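PDB 3PF2: cell wall surface anchor family protein from Streptococcus agalactiae serogroup V, which forms, as the major backbone pilin, the shaft of a group B Streptococcus surface pilus, here seen as its calcium-binding C-terminal two-domain fragment. Local coordinates for residues T293-T297 with S306-T310; Q195-A200 with A275-Y279; Y59-I65 with Y78-P83. All blocks are in the same frame, centred on the assembly; numbering follows the deposited sequence. Where two conformers were deposited one is given.

Contact 1: T293-T297 with S306-T310; sequences TSYNT and SADAT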
loop_
_atom_site.group_PDB
_atom_site.type_symbol
_atom_site.label_atom_id
_atom_site.label_comp_id
_atom_site.label_asym_id
_atom_site.label_seq_id
_atom_site.Cartn_x
_atom_site.Cartn_y
_atom_site.Cartn_z
ATOM N N THR A 293 -2.936 14.887 -7.695
ATOM C CA THR A 293 -2.206 15.718 -8.652
ATOM C C THR A 293 -1.296 16.775 -8.015
ATOM O O THR A 293 -0.906 17.745 -8.676
ATOM C CB THR A 293 -3.175 16.411 -9.659
ATOM O OG1 THR A 293 -4.119 17.230 -8.936
ATOM C CG2 THR A 293 -3.929 15.371 -10.482
ATOM N N SER A 294 -0.937 16.585 -6.752
ATOM C CA SER A 294 -0.118 17.583 -6.045
ATOM C C SER A 294 1.385 17.378 -6.246
ATOM O O SER A 294 2.195 18.163 -5.753
ATOM C CB SER A 294 -0.484 17.620 -4.539
ATOM O OG SER A 294 -0.412 16.330 -3.954
ATOM N N TYR A 295 1.766 16.327 -6.978
ATOM C CA TYR A 295 3.182 16.078 -7.245
ATOM C C TYR A 295 3.389 15.895 -8.753
ATOM O O TYR A 295 4.214 16.566 -9.355
ATOM C CB TYR A 295 3.734 14.871 -6.462
ATOM C CG TYR A 295 5.256 14.814 -6.538
ATOM C CD1 TYR A 295 6.044 15.533 -5.638
ATOM C CD2 TYR A 295 5.899 14.062 -7.522
ATOM C CE1 TYR A 295 7.431 15.500 -5.710
ATOM C CE2 TYR A 295 7.281 14.011 -7.599
ATOM C CZ TYR A 295 8.043 14.743 -6.694
ATOM O OH TYR A 295 9.415 14.708 -6.760
ATOM N N ASN A 296 2.636 14.972 -9.330
ATOM C CA ASN A 296 2.544 14.760 -10.771
ATOM C C ASN A 296 1.226 15.278 -11.297
ATOM O O ASN A 296 0.182 15.041 -10.699
ATOM C CB ASN A 296 2.625 13.255 -11.060
ATOM C CG ASN A 296 3.900 12.623 -10.524
ATOM O OD1 ASN A 296 3.863 11.591 -9.834
ATOM N ND2 ASN A 296 5.032 13.231 -10.838
ATOM N N THR A 297 1.244 15.946 -12.450
ATOM C CA THR A 297 -0.000 16.473 -13.009
ATOM C C THR A 297 -0.843 15.359 -13.604
ATOM O O THR A 297 -2.075 15.424 -13.567
ATOM C CB THR A 297 0.250 17.540 -14.098
ATOM O OG1 THR A 297 1.004 16.950 -15.170
ATOM C CG2 THR A 297 1.017 18.740 -13.515
ATOM N N SER A 306 7.051 12.601 -12.635
ATOM C CA SER A 306 7.464 13.735 -13.469
ATOM C C SER A 306 7.783 14.972 -12.629
ATOM O O SER A 306 8.487 15.870 -13.090
ATOM C CB SER A 306 6.409 14.068 -14.531
ATOM O OG SER A 306 5.114 14.181 -13.971
ATOM N N ALA A 307 7.281 15.006 -11.393
ATOM C CA ALA A 307 7.511 16.136 -10.473
ATOM C C ALA A 307 7.209 17.495 -11.111
ATOM O O ALA A 307 7.988 18.455 -10.985
ATOM C CB ALA A 307 8.940 16.090 -9.902
ATOM N N ASP A 308 6.067 17.570 -11.781
ATOM C CA ASP A 308 5.712 18.739 -12.570
ATOM C C ASP A 308 4.533 19.545 -12.023
ATOM O O ASP A 308 4.164 20.565 -12.603
ATOM C CB ASP A 308 5.470 18.354 -14.038
ATOM C CG ASP A 308 4.239 17.487 -14.228
ATOM O OD1 ASP A 308 3.976 16.594 -13.383
ATOM O OD2 ASP A 308 3.536 17.697 -15.246
ATOM N N ALA A 309 3.931 19.113 -10.916
ATOM C CA ALA A 309 2.814 19.887 -10.365
ATOM C C ALA A 309 3.340 21.216 -9.865
ATOM O O ALA A 309 4.480 21.310 -9.417
ATOM C CB ALA A 309 2.096 19.138 -9.239
ATOM N N THR A 310 2.497 22.237 -9.938
ATOM C CA THR A 310 2.875 23.568 -9.481
ATOM C C THR A 310 3.132 23.533 -7.983
ATOM O O THR A 310 2.284 23.065 -7.230
ATOM C CB THR A 310 1.789 24.575 -9.823
ATOM O OG1 THR A 310 1.602 24.567 -11.243
ATOM C CG2 THR A 310 2.187 25.979 -9.376
HETATM O O HOH W 1 2.778 20.774 -5.537
HETATM O O HOH W 2 2.624 13.902 -14.695
#
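The carboxylate of D308 receives T297 through two bonds, one to each oxygen. T297 N donates to D308 OD1 at 3.0 Å, with an N-H...O angle of 163°, and T297 OG1 donates to D308 OD2 at 2.6 Å. Both donors come in on the syn side and both are tilted out of the carboxylate plane, OG1 by the smaller amount. The side chain of T297 crosses that of D308 at about a right angle; its OG1 is tucked between its own backbone N and carbonyl carbon (chi1 60°), which lets hydroxyl and amide face the same acid. In one of the two conformers of S306, OG also reaches D308 OD1, from the opposite face of the carboxylate to T297 N. The two donors of T297, one on each oxygen, probably limit the rotation of the carboxylate and would favour its charged form.

A backbone bond runs from A309 N to Y295 O (3.0 Å), the donor standing above the carbonyl plane. These bonds draw together the two ends of the long loop between strands 286-290 and 312-316, in the prealbumin-like C-terminal domain. Neither segment is a regular strand, and the bonding is that of a loop tied largely by side chains.

Apolar packing centres on the Y295 ring and A309. A307 CB approaches the tyrosine ring obliquely, 3.5 Å from Y295 CE2, while Y295 OH is hydrogen-bonded to E249. A309 CB points toward the other segment and packs against its backbone, and T297 CG2 lies 3.8 Å from A309 CA.

A water lies within hydrogen-bonding distance of both S294 O and T310 O, and may not serve both at once.

Contact 2: Q195-A200 with A275-Y279; sequences QTLGGA and APEGY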
loop_
_atom_site.group_PDB
_atom_site.type_symbol
_atom_site.label_atom_id
_atom_site.label_comp_id
_atom_site.label_asym_id
_atom_site.label_seq_id
_atom_site.Cartn_x
_atom_site.Cartn_y
_atom_site.Cartn_z
ATOM N N GLN A 195 11.985 36.883 -5.352
ATOM C CA GLN A 195 13.155 36.019 -5.245
ATOM C C GLN A 195 12.894 34.757 -4.449
ATOM O O GLN A 195 12.024 34.729 -3.578
ATOM C CB GLN A 195 14.344 36.766 -4.642
ATOM C CG GLN A 195 14.125 37.251 -3.234
ATOM C CD GLN A 195 15.165 38.263 -2.811
ATOM O OE1 GLN A 195 16.371 38.006 -2.894
ATOM N NE2 GLN A 195 14.707 39.423 -2.353
ATOM N N THR A 196 13.666 33.727 -4.759
ATOM C CA THR A 196 13.615 32.470 -4.033
ATOM C C THR A 196 14.589 32.548 -2.868
ATOM O O THR A 196 15.580 33.298 -2.918
ATOM C CB THR A 196 13.960 31.289 -4.945
ATOM O OG1 THR A 196 15.240 31.520 -5.548
ATOM C CG2 THR A 196 12.900 31.130 -6.040
ATOM N N LEU A 197 14.301 31.804 -1.804
ATOM C CA LEU A 197 15.087 31.899 -0.576
ATOM C C LEU A 197 15.462 30.523 -0.082
ATOM O O LEU A 197 14.598 29.652 0.074
ATOM C CB LEU A 197 14.304 32.653 0.504
ATOM C CG LEU A 197 13.849 34.097 0.229
ATOM C CD1 LEU A 197 12.918 34.573 1.336
ATOM C CD2 LEU A 197 15.063 35.045 0.102
ATOM N N GLY A 198 16.747 30.330 0.182
ATOM C CA GLY A 198 17.220 29.075 0.763
ATOM C C GLY A 198 17.327 29.137 2.271
ATOM O O GLY A 198 17.399 30.226 2.856
ATOM N N GLY A 199 17.346 27.967 2.909
ATOM C CA GLY A 199 17.627 27.879 4.337
ATOM C C GLY A 199 16.461 27.974 5.297
ATOM O O GLY A 199 16.658 27.930 6.505
ATOM N N ALA A 200 15.238 28.130 4.787
ATOM C CA ALA A 200 14.065 28.064 5.657
ATOM C C ALA A 200 13.923 26.623 6.096
ATOM O O ALA A 200 14.166 25.710 5.302
ATOM C CB ALA A 200 12.805 28.540 4.931
ATOM N N ALA A 275 13.852 30.866 9.570
ATOM C CA ALA A 275 13.611 31.683 8.386
ATOM C C ALA A 275 14.915 31.859 7.609
ATOM O O ALA A 275 15.998 31.699 8.184
ATOM C CB ALA A 275 13.026 33.041 8.775
ATOM N N PRO A 276 14.823 32.180 6.304
ATOM C CA PRO A 276 16.036 32.505 5.550
ATOM C C PRO A 276 16.725 33.702 6.181
ATOM O O PRO A 276 16.070 34.535 6.803
ATOM C CB PRO A 276 15.494 32.897 4.176
ATOM C CG PRO A 276 14.196 32.141 4.071
ATOM C CD PRO A 276 13.622 32.246 5.447
ATOM N N GLU A 277 18.042 33.783 6.034
ATOM C CA GLU A 277 18.788 34.917 6.574
ATOM C C GLU A 277 18.115 36.246 6.243
ATOM O O GLU A 277 17.799 36.519 5.082
ATOM C CB GLU A 277 20.206 34.922 6.012
ATOM C CG GLU A 277 21.093 35.970 6.627
ATOM C CD GLU A 277 21.885 35.420 7.783
ATOM O OE1 GLU A 277 23.109 35.224 7.614
ATOM O OE2 GLU A 277 21.282 35.169 8.851
ATOM N N GLY A 278 17.899 37.058 7.270
ATOM C CA GLY A 278 17.318 38.386 7.103
ATOM C C GLY A 278 15.801 38.442 7.155
ATOM O O GLY A 278 15.222 39.509 6.961
ATOM N N TYR A 279 15.155 37.297 7.407
ATOM C CA TYR A 279 13.694 37.208 7.428
ATOM C C TYR A 279 13.205 36.728 8.780
ATOM O O TYR A 279 13.971 36.153 9.547
ATOM C CB TYR A 279 13.185 36.263 6.330
ATOM C CG TYR A 279 13.379 36.827 4.952
ATOM C CD1 TYR A 279 12.328 37.452 4.270
ATOM C CD2 TYR A 279 14.624 36.760 4.336
ATOM C CE1 TYR A 279 12.531 37.986 2.992
ATOM C CE2 TYR A 279 14.835 37.299 3.080
ATOM C CZ TYR A 279 13.793 37.903 2.418
ATOM O OH TYR A 279 14.034 38.414 1.176
HETATM O O HOH W 3 16.909 38.194 0.347
HETATM O O HOH W 4 19.137 31.799 4.263
HETATM O O HOH W 5 18.428 29.922 7.374
#
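L197 and Y279 approach from opposite directions, and the leucine methyl CD1 settles over one face of the tyrosine ring. It lies 3.7 Å from the centroid of the Y279 ring and 15° off the ring normal, a CH-pi contact displaced slightly toward the rim. L197 CG is anti to its carbonyl carbon (chi1 -59°), which aims the branched end at the ring; the second methyl, L197 CD2, is 3.7 Å from Y279 OH. P276 fills the other half of the packed part: its CG is 3.6 Å from L197 CB, and its CD is 3.8 Å from A200 CB. P276 also opens a type II beta turn, closed by Y279 N bonding to P276 O at 3.0 Å, which sets proline and tyrosine together against the leucine.

The polar margin is looser, and no direct hydrogen bond crosses it. One water receives E277 N and donates to G198 O; another donates to both G199 O and A275 O, 2.8 Å from the former. At the exposed end, Q195 meets Y279 OH through a third water, whose bond to Q195 OE1 is weak.

Both segments are loops of the prealbumin-like domain, one leading into strand 201-206 and the other leaving strand 266-274, neighbours in its antiparallel sheet. L197, P276 and Y279 also touch N316 of strand 312-316, while A200 and P276 lean on K188 of strand 178-190, so the contact spans the end of one sheet and two strands of another.

Contact 3: Y59-I65 with Y78-P83; sequences YKSVGKI and YTIDEP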
loop_
_atom_site.group_PDB
_atom_site.type_symbol
_atom_site.label_atom_id
_atom_site.label_comp_id
_atom_site.label_asym_id
_atom_site.label_seq_id
_atom_site.Cartn_x
_atom_site.Cartn_y
_atom_site.Cartn_z
ATOM N N TYR A 59 6.825 -6.565 -0.035
ATOM C CA TYR A 59 6.298 -7.646 0.788
ATOM C C TYR A 59 6.983 -7.689 2.161
ATOM O O TYR A 59 8.214 -7.530 2.262
ATOM C CB TYR A 59 6.509 -8.984 0.059
ATOM C CG TYR A 59 6.358 -10.226 0.924
ATOM C CD1 TYR A 59 5.130 -10.876 1.042
ATOM C CD2 TYR A 59 7.457 -10.760 1.601
ATOM C CE1 TYR A 59 4.993 -12.022 1.828
ATOM C CE2 TYR A 59 7.336 -11.887 2.392
ATOM C CZ TYR A 59 6.109 -12.519 2.490
ATOM O OH TYR A 59 5.970 -13.648 3.264
ATOM N N LYS A 60 6.187 -7.898 3.207
ATOM C CA LYS A 60 6.716 -7.983 4.576
ATOM C C LYS A 60 6.589 -9.379 5.157
ATOM O O LYS A 60 7.568 -9.931 5.651
ATOM C CB LYS A 60 6.055 -6.973 5.520
ATOM C CG LYS A 60 6.436 -5.528 5.264
ATOM C CD LYS A 60 7.941 -5.299 5.434
ATOM C CE LYS A 60 8.360 -3.979 4.800
ATOM N NZ LYS A 60 9.800 -3.679 5.080
ATOM N N SER A 61 5.382 -9.937 5.116
ATOM C CA SER A 61 5.121 -11.253 5.700
ATOM C C SER A 61 3.747 -11.733 5.307
ATOM O O SER A 61 2.926 -10.949 4.816
ATOM C CB SER A 61 5.183 -11.180 7.237
ATOM O OG SER A 61 4.308 -10.177 7.717
ATOM N N VAL A 62 3.497 -13.025 5.523
ATOM C CA VAL A 62 2.153 -13.580 5.438
ATOM C C VAL A 62 1.631 -13.758 6.862
ATOM O O VAL A 62 2.369 -14.216 7.751
ATOM C CB VAL A 62 2.124 -14.930 4.679
ATOM C CG1 VAL A 62 0.717 -15.521 4.660
ATOM C CG2 VAL A 62 2.677 -14.772 3.233
ATOM N N GLY A 63 0.366 -13.397 7.074
ATOM C CA GLY A 63 -0.259 -13.435 8.388
ATOM C C GLY A 63 -0.945 -14.753 8.686
ATOM O O GLY A 63 -0.524 -15.808 8.207
ATOM N N LYS A 64 -2.017 -14.688 9.468
ATOM C CA LYS A 64 -2.696 -15.896 9.902
ATOM C C LYS A 64 -3.733 -16.318 8.853
ATOM O O LYS A 64 -4.709 -15.609 8.626
ATOM C CB LYS A 64 -3.347 -15.660 11.263
ATOM C CG LYS A 64 -3.547 -16.925 12.071
ATOM C CD LYS A 64 -3.886 -16.647 13.541
ATOM C CE LYS A 64 -5.302 -16.115 13.699
ATOM N NZ LYS A 64 -5.697 -16.010 15.137
ATOM N N ILE A 65 -3.514 -17.479 8.236
ATOM C CA ILE A 65 -4.421 -17.993 7.196
ATOM C C ILE A 65 -5.631 -18.678 7.827
ATOM O O ILE A 65 -5.467 -19.556 8.684
ATOM C CB ILE A 65 -3.678 -18.914 6.193
ATOM C CG1 ILE A 65 -2.557 -18.129 5.507
ATOM C CG2 ILE A 65 -4.646 -19.531 5.166
ATOM C CD1 ILE A 65 -1.828 -18.876 4.409
ATOM N N TYR A 78 0.527 -25.727 4.610
ATOM C CA TYR A 78 0.982 -24.935 3.465
ATOM C C TYR A 78 2.437 -24.504 3.611
ATOM O O TYR A 78 2.978 -24.507 4.717
ATOM C CB TYR A 78 0.082 -23.694 3.283
ATOM C CG TYR A 78 0.179 -22.655 4.402
ATOM C CD1 TYR A 78 1.178 -21.682 4.379
ATOM C CD2 TYR A 78 -0.729 -22.638 5.459
ATOM C CE1 TYR A 78 1.288 -20.737 5.376
ATOM C CE2 TYR A 78 -0.632 -21.660 6.485
ATOM C CZ TYR A 78 0.385 -20.725 6.423
ATOM O OH TYR A 78 0.525 -19.755 7.402
ATOM N N THR A 79 3.056 -24.121 2.498
ATOM C CA THR A 79 4.404 -23.550 2.495
ATOM C C THR A 79 4.449 -22.212 1.761
ATOM O O THR A 79 3.632 -21.934 0.875
ATOM C CB THR A 79 5.458 -24.500 1.858
ATOM O OG1 THR A 79 5.269 -24.552 0.440
ATOM C CG2 THR A 79 5.351 -25.907 2.443
ATOM N N ILE A 80 5.423 -21.395 2.126
ATOM C CA ILE A 80 5.595 -20.077 1.551
ATOM C C ILE A 80 6.927 -19.976 0.810
ATOM O O ILE A 80 7.967 -20.417 1.316
ATOM C CB ILE A 80 5.526 -19.012 2.674
ATOM C CG1 ILE A 80 4.079 -18.847 3.154
ATOM C CG2 ILE A 80 6.145 -17.682 2.224
ATOM C CD1 ILE A 80 3.968 -18.250 4.556
ATOM N N ASP A 81 6.885 -19.404 -0.394
ATOM C CA ASP A 81 8.074 -18.996 -1.116
ATOM C C ASP A 81 8.017 -17.472 -1.213
ATOM O O ASP A 81 7.164 -16.923 -1.916
ATOM C CB ASP A 81 8.092 -19.648 -2.504
ATOM C CG ASP A 81 9.384 -19.404 -3.254
ATOM O OD1 ASP A 81 10.472 -19.454 -2.637
ATOM O OD2 ASP A 81 9.316 -19.171 -4.476
ATOM N N GLU A 82 8.897 -16.783 -0.485
ATOM C CA GLU A 82 8.817 -15.317 -0.381
ATOM C C GLU A 82 9.345 -14.594 -1.618
ATOM O O GLU A 82 10.212 -15.115 -2.321
ATOM C CB GLU A 82 9.555 -14.826 0.869
ATOM C CG GLU A 82 8.966 -15.328 2.164
ATOM C CD GLU A 82 9.997 -15.482 3.281
ATOM O OE1 GLU A 82 10.896 -14.620 3.413
ATOM O OE2 GLU A 82 9.892 -16.471 4.040
ATOM N N PRO A 83 8.824 -13.379 -1.892
ATOM C CA PRO A 83 9.301 -12.521 -2.975
ATOM C C PRO A 83 10.773 -12.183 -2.804
ATOM O O PRO A 83 11.204 -11.883 -1.692
ATOM C CB PRO A 83 8.479 -11.238 -2.784
ATOM C CG PRO A 83 7.250 -11.682 -2.148
ATOM C CD PRO A 83 7.633 -12.812 -1.236
HETATM O O HOH W 6 1.747 -17.438 7.601
HETATM O O HOH W 7 -1.286 -19.324 9.121
#
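Y59 lays one face of its ring against P83, opening a row of contacts between two beta-sheets of the Cna-B-like, Ig-like domain. Strand 57-67 belongs to one antiparallel sheet and strand 78-81 is an outermost strand of another. The segments run nearly antiparallel, 169° apart, but the CA atoms of Y59 and P83 are 6.9 Å apart, those of I65 and Y78 are 9.6 Å apart, and no backbone hydrogen bond joins the two; side chains therefore carry the packing, as between the layers of a sandwich.

At the first end, P83 CD sits over the centre of the Y59 ring, 3.6 Å from the centroid and 14° off the normal, which defines a CH-pi contact. The opposite face is covered by S61 N of the same strand. CG of Y59 is anti to the backbone N (chi1 164°), which swings the phenol along the second segment until its OH lies 3.6 Å from E82 CG. The side chains of Y59 and E82 cross at about a right angle.

Midway, V62 and I80 reach toward each other tip to tip, with I80 CD1 3.8 Å from V62 CB. Both residues point toward the opposite segment, whereas S61 turns away: K60 and S61 form a classic beta bulge, both facing A137 of strand 132-140.

The far end repeats the aliphatic-on-aromatic arrangement with the partners exchanged. I65 CD1 lies over one face of the Y78 ring, 3.6 Å from its centroid and shifted toward the rim. Two waters lie at the edge of the Y78 ring, in its plane, and hydrogen-bond to Y78 OH: one donates to G63 O, and the other accepts from I65 N, its oxygen 3.0 Å from that nitrogen.

From the N terminus, contact 3 comes first: residues 59-65 and 78-83 close a short excursion through strand 70-72 and join two sheets of the Cna-B-like domain. The chain then passes into the prealbumin-like domain, where contact 2 closes the longest of the three loops, bringing the entry to strand 201-206 beside the exit from strand 266-274. Contact 1 follows, after strand 286-290, and gathers a strandless loop before strand 312-316. The three closures are in series, without nesting or crossing. Contacts 1 and 2 share a domain, their centres 24 Å apart; contact 3 lies across the chain's centre, its own centre 36 Å from that of contact 1 and 50 Å from that of contact 2.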